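PDB 2VEC: pirin-like protein YhaK from Escherichia coli, which is a redox-sensitive, monomeric cytoplasmic bicupin of the pirin family that carries a reactive cysteine and lacks quercetin 2,3-dioxygenase activity. Local coordinates for residues G201-L206 against F232-A237. Sequence-based numbering, arbitrary orientation.
Sequences GPRAYL and FIRDEA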
ATOM      1  N   GLY A 201       0.075  15.303  -6.578  1.00 30.78           N
ATOM      2  CA  GLY A 201       1.130  15.877  -5.726  1.00 29.92           C
ATOM      3  C   GLY A 201       2.498  15.853  -6.386  1.00 30.77           C
ATOM      4  O   GLY A 201       2.652  15.353  -7.510  1.00 30.81           O
ATOM      5  N   PRO A 202       3.502  16.433  -5.707  1.00 30.07           N
ATOM      6  CA  PRO A 202       4.848  16.622  -6.221  1.00 29.69           C
ATOM      7  C   PRO A 202       5.753  15.405  -5.941  1.00 28.00           C
ATOM      8  O   PRO A 202       6.937  15.440  -6.218  1.00 27.97           O
ATOM      9  CB  PRO A 202       5.328  17.847  -5.433  1.00 31.23           C
ATOM     10  CG  PRO A 202       4.747  17.622  -4.049  1.00 30.46           C
ATOM     11  CD  PRO A 202       3.332  17.060  -4.379  1.00 31.01           C
ATOM     12  N   ARG A 203       5.194  14.348  -5.376  1.00 26.33           N
ATOM     13  CA  ARG A 203       6.026  13.200  -4.969  1.00 25.06           C
ATOM     14  C   ARG A 203       5.245  11.927  -5.304  1.00 24.97           C
ATOM     15  O   ARG A 203       4.035  11.860  -5.096  1.00 25.25           O
ATOM     16  CB  ARG A 203       6.322  13.287  -3.464  1.00 24.85           C
ATOM     17  CG  ARG A 203       7.427  12.296  -2.971  1.00 26.95           C
ATOM     18  CD  ARG A 203       7.676  12.364  -1.419  1.00 24.20           C
ATOM     19  NE  ARG A 203       8.085  13.729  -1.060  1.00 26.13           N
ATOM     20  CZ  ARG A 203       9.286  14.274  -1.165  1.00 28.39           C
ATOM     21  NH1 ARG A 203      10.338  13.573  -1.575  1.00 30.77           N
ATOM     22  NH2 ARG A 203       9.440  15.550  -0.815  1.00 30.14           N
ATOM     23  N   ALA A 204       5.930  10.913  -5.819  1.00 25.03           N
ATOM     24  CA  ALA A 204       5.285   9.608  -6.004  1.00 23.98           C
ATOM     25  C   ALA A 204       6.176   8.554  -5.400  1.00 23.42           C
ATOM     26  O   ALA A 204       7.434   8.713  -5.369  1.00 23.67           O
ATOM     27  CB  ALA A 204       5.119   9.328  -7.447  1.00 25.66           C
ATOM     28  N   TYR A 205       5.560   7.476  -4.945  1.00 22.27           N
ATOM     29  CA  TYR A 205       6.343   6.338  -4.523  1.00 21.91           C
ATOM     30  C   TYR A 205       5.844   5.152  -5.338  1.00 23.48           C
ATOM     31  O   TYR A 205       4.614   4.898  -5.437  1.00 23.06           O
ATOM     32  CB  TYR A 205       6.129   6.074  -3.030  1.00 22.72           C
ATOM     33  CG  TYR A 205       6.899   4.873  -2.522  1.00 21.86           C
ATOM     34  CD1 TYR A 205       8.226   5.006  -2.186  1.00 21.59           C
ATOM     35  CD2 TYR A 205       6.274   3.636  -2.343  1.00 20.31           C
ATOM     36  CE1 TYR A 205       8.983   3.896  -1.728  1.00 23.91           C
ATOM     37  CE2 TYR A 205       6.999   2.540  -1.834  1.00 23.47           C
ATOM     38  CZ  TYR A 205       8.357   2.692  -1.563  1.00 22.05           C
ATOM     39  OH  TYR A 205       9.105   1.636  -1.113  1.00 25.18           O
ATOM     40  N   LEU A 206       6.794   4.377  -5.883  1.00 22.51           N
ATOM     41  CA  LEU A 206       6.485   3.142  -6.614  1.00 21.69           C
ATOM     42  C   LEU A 206       6.912   1.946  -5.776  1.00 20.10           C
ATOM     43  O   LEU A 206       8.013   1.967  -5.228  1.00 22.41           O
ATOM     44  CB  LEU A 206       7.303   3.096  -7.913  1.00 21.50           C
ATOM     45  CG  LEU A 206       7.266   4.379  -8.755  1.00 25.91           C
ATOM     46  CD1 LEU A 206       8.001   4.108 -10.063  1.00 29.57           C
ATOM     47  CD2 LEU A 206       5.824   4.781  -9.066  1.00 27.51           C
ATOM     48  N   PHE A 232      11.129   6.405  -4.705  1.00 24.59           N
ATOM     49  CA  PHE A 232      10.459   7.716  -4.682  1.00 26.67           C
ATOM     50  C   PHE A 232      10.831   8.430  -5.956  1.00 28.09           C
ATOM     51  O   PHE A 232      12.004   8.382  -6.410  1.00 31.21           O
ATOM     52  CB  PHE A 232      10.928   8.560  -3.488  1.00 24.33           C
ATOM     53  CG  PHE A 232      10.282   8.211  -2.207  1.00 27.20           C
ATOM     54  CD1 PHE A 232       9.056   8.788  -1.868  1.00 25.00           C
ATOM     55  CD2 PHE A 232      10.894   7.289  -1.325  1.00 25.63           C
ATOM     56  CE1 PHE A 232       8.433   8.488  -0.660  1.00 26.69           C
ATOM     57  CE2 PHE A 232      10.302   6.974  -0.113  1.00 27.17           C
ATOM     58  CZ  PHE A 232       9.059   7.584   0.252  1.00 26.56           C
ATOM     59  N   ILE A 233       9.871   9.151  -6.500  1.00 29.52           N
ATOM     60  CA  ILE A 233      10.032   9.943  -7.698  1.00 31.19           C
ATOM     61  C   ILE A 233       9.485  11.383  -7.463  1.00 32.39           C
ATOM     62  O   ILE A 233       8.408  11.540  -6.933  1.00 29.41           O
ATOM     63  CB  ILE A 233       9.361   9.230  -8.924  1.00 32.93           C
ATOM     64  CG1 ILE A 233      10.303   8.084  -9.385  1.00 35.67           C
ATOM     65  CG2 ILE A 233       9.201  10.172 -10.078  1.00 32.73           C
ATOM     66  CD1 ILE A 233       9.732   7.157 -10.407  1.00 41.49           C
ATOM     67  N   ARG A 234      10.257  12.414  -7.842  1.00 32.93           N
ATOM     68  CA  ARG A 234       9.881  13.815  -7.546  1.00 35.23           C
ATOM     69  C   ARG A 234       9.517  14.641  -8.761  1.00 37.86           C
ATOM     70  O   ARG A 234      10.148  14.508  -9.806  1.00 37.51           O
ATOM     71  CB  ARG A 234      11.064  14.551  -6.887  1.00 35.39           C
ATOM     72  CG  ARG A 234      11.196  14.324  -5.396  1.00 39.03           C
ATOM     73  CD  ARG A 234      10.043  14.926  -4.601  1.00 41.15           C
ATOM     74  NE  ARG A 234       9.718  16.291  -4.990  1.00 45.93           N
ATOM     75  CZ  ARG A 234      10.067  17.386  -4.330  1.00 49.94           C
ATOM     76  NH1 ARG A 234      10.804  17.315  -3.243  1.00 50.95           N
ATOM     77  NH2 ARG A 234       9.693  18.578  -4.783  1.00 54.16           N
ATOM     78  N   ASP A 235       8.552  15.541  -8.572  1.00 39.74           N
ATOM     79  CA  ASP A 235       8.190  16.574  -9.527  1.00 43.61           C
ATOM     80  C   ASP A 235       7.897  16.064 -10.935  1.00 44.91           C
ATOM     81  O   ASP A 235       8.258  16.718 -11.907  1.00 47.16           O
ATOM     82  CB  ASP A 235       9.287  17.657  -9.607  1.00 45.92           C
ATOM     83  CG  ASP A 235       9.460  18.411  -8.309  1.00 47.26           C
ATOM     84  OD1 ASP A 235       8.454  18.582  -7.581  1.00 48.89           O
ATOM     85  OD2 ASP A 235      10.609  18.820  -8.016  1.00 50.18           O
ATOM     86  N   GLU A 236       7.227  14.925 -11.058  1.00 43.39           N
ATOM     87  CA  GLU A 236       6.779  14.482 -12.378  1.00 44.52           C
ATOM     88  C   GLU A 236       5.278  14.452 -12.372  1.00 44.34           C
ATOM     89  O   GLU A 236       4.682  13.690 -11.616  1.00 43.56           O
ATOM     90  CB  GLU A 236       7.284  13.080 -12.699  1.00 43.50           C
ATOM     91  CG  GLU A 236       8.786  12.968 -12.713  1.00 45.79           C
ATOM     92  CD  GLU A 236       9.413  13.754 -13.853  1.00 50.05           C
ATOM     93  OE1 GLU A 236       8.684  14.151 -14.775  1.00 50.45           O
ATOM     94  OE2 GLU A 236      10.644  13.977 -13.820  1.00 53.99           O
ATOM     95  N   ALA A 237       4.664  15.244 -13.228  1.00 44.84           N
ATOM     96  CA  ALA A 237       3.214  15.284 -13.272  1.00 44.78           C
ATOM     97  C   ALA A 237       2.598  14.063 -13.978  1.00 43.37           C
ATOM     98  O   ALA A 237       1.401  13.809 -13.837  1.00 43.93           O
ATOM     99  CB  ALA A 237       2.765  16.547 -13.911  1.00 46.47           C
TER
HETATM  100  O   HOH W   1       4.731  14.601  -9.062  1.00 45.50           O
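Ala204 and Ile233 pair as the hydrogen-bonded members of an antiparallel bridge: Ala204 N donates to Ile233 O at 2.8 Å, and Ile233 N returns a bond to Ala204 O at 2.7 Å. The pairing ends where Asp235 N reaches Pro202 O (2.9 Å), nearly straight at the hydrogen yet well above the carbonyl plane; Arg234 NE adds a weak bond to that same oxygen. Water 1 bridges Gly201 O and Glu236 O.

As in antiparallel sheets generally, successive residues face opposite ways, so the flanking non-hydrogen-bonded pairs, Arg203-Arg234 and Tyr205-Phe232, share one face. With CG anti to the backbone N (chi1 179°), the Tyr205 ring turns its edge to Phe232: Tyr205 CD1 lies over the Phe232 ring centre, 3.5 Å from Phe232 CE2, planes at 61°. Phe49 meets both rings. In this C-terminal cupin domain, strand 230-234 borders its sheet, beside strand 203-208.

On the face of Ala204 and Ile233, Leu206 CD1 meets Ile233 CD1 at 3.5 Å; both residues touch Ala215 of strand 213-217.

Among charged groups, Arg234 CD lies over one face of the Arg203 guanidinium, toward its rim. Arg203 NH2 and Arg234 NH1 approach to 3.3 Å, a repulsion probably offset by separate carboxylates: Val256's terminus for Arg203 NH2, Asp235 OD1 for Arg234 NH2 (3.1 Å).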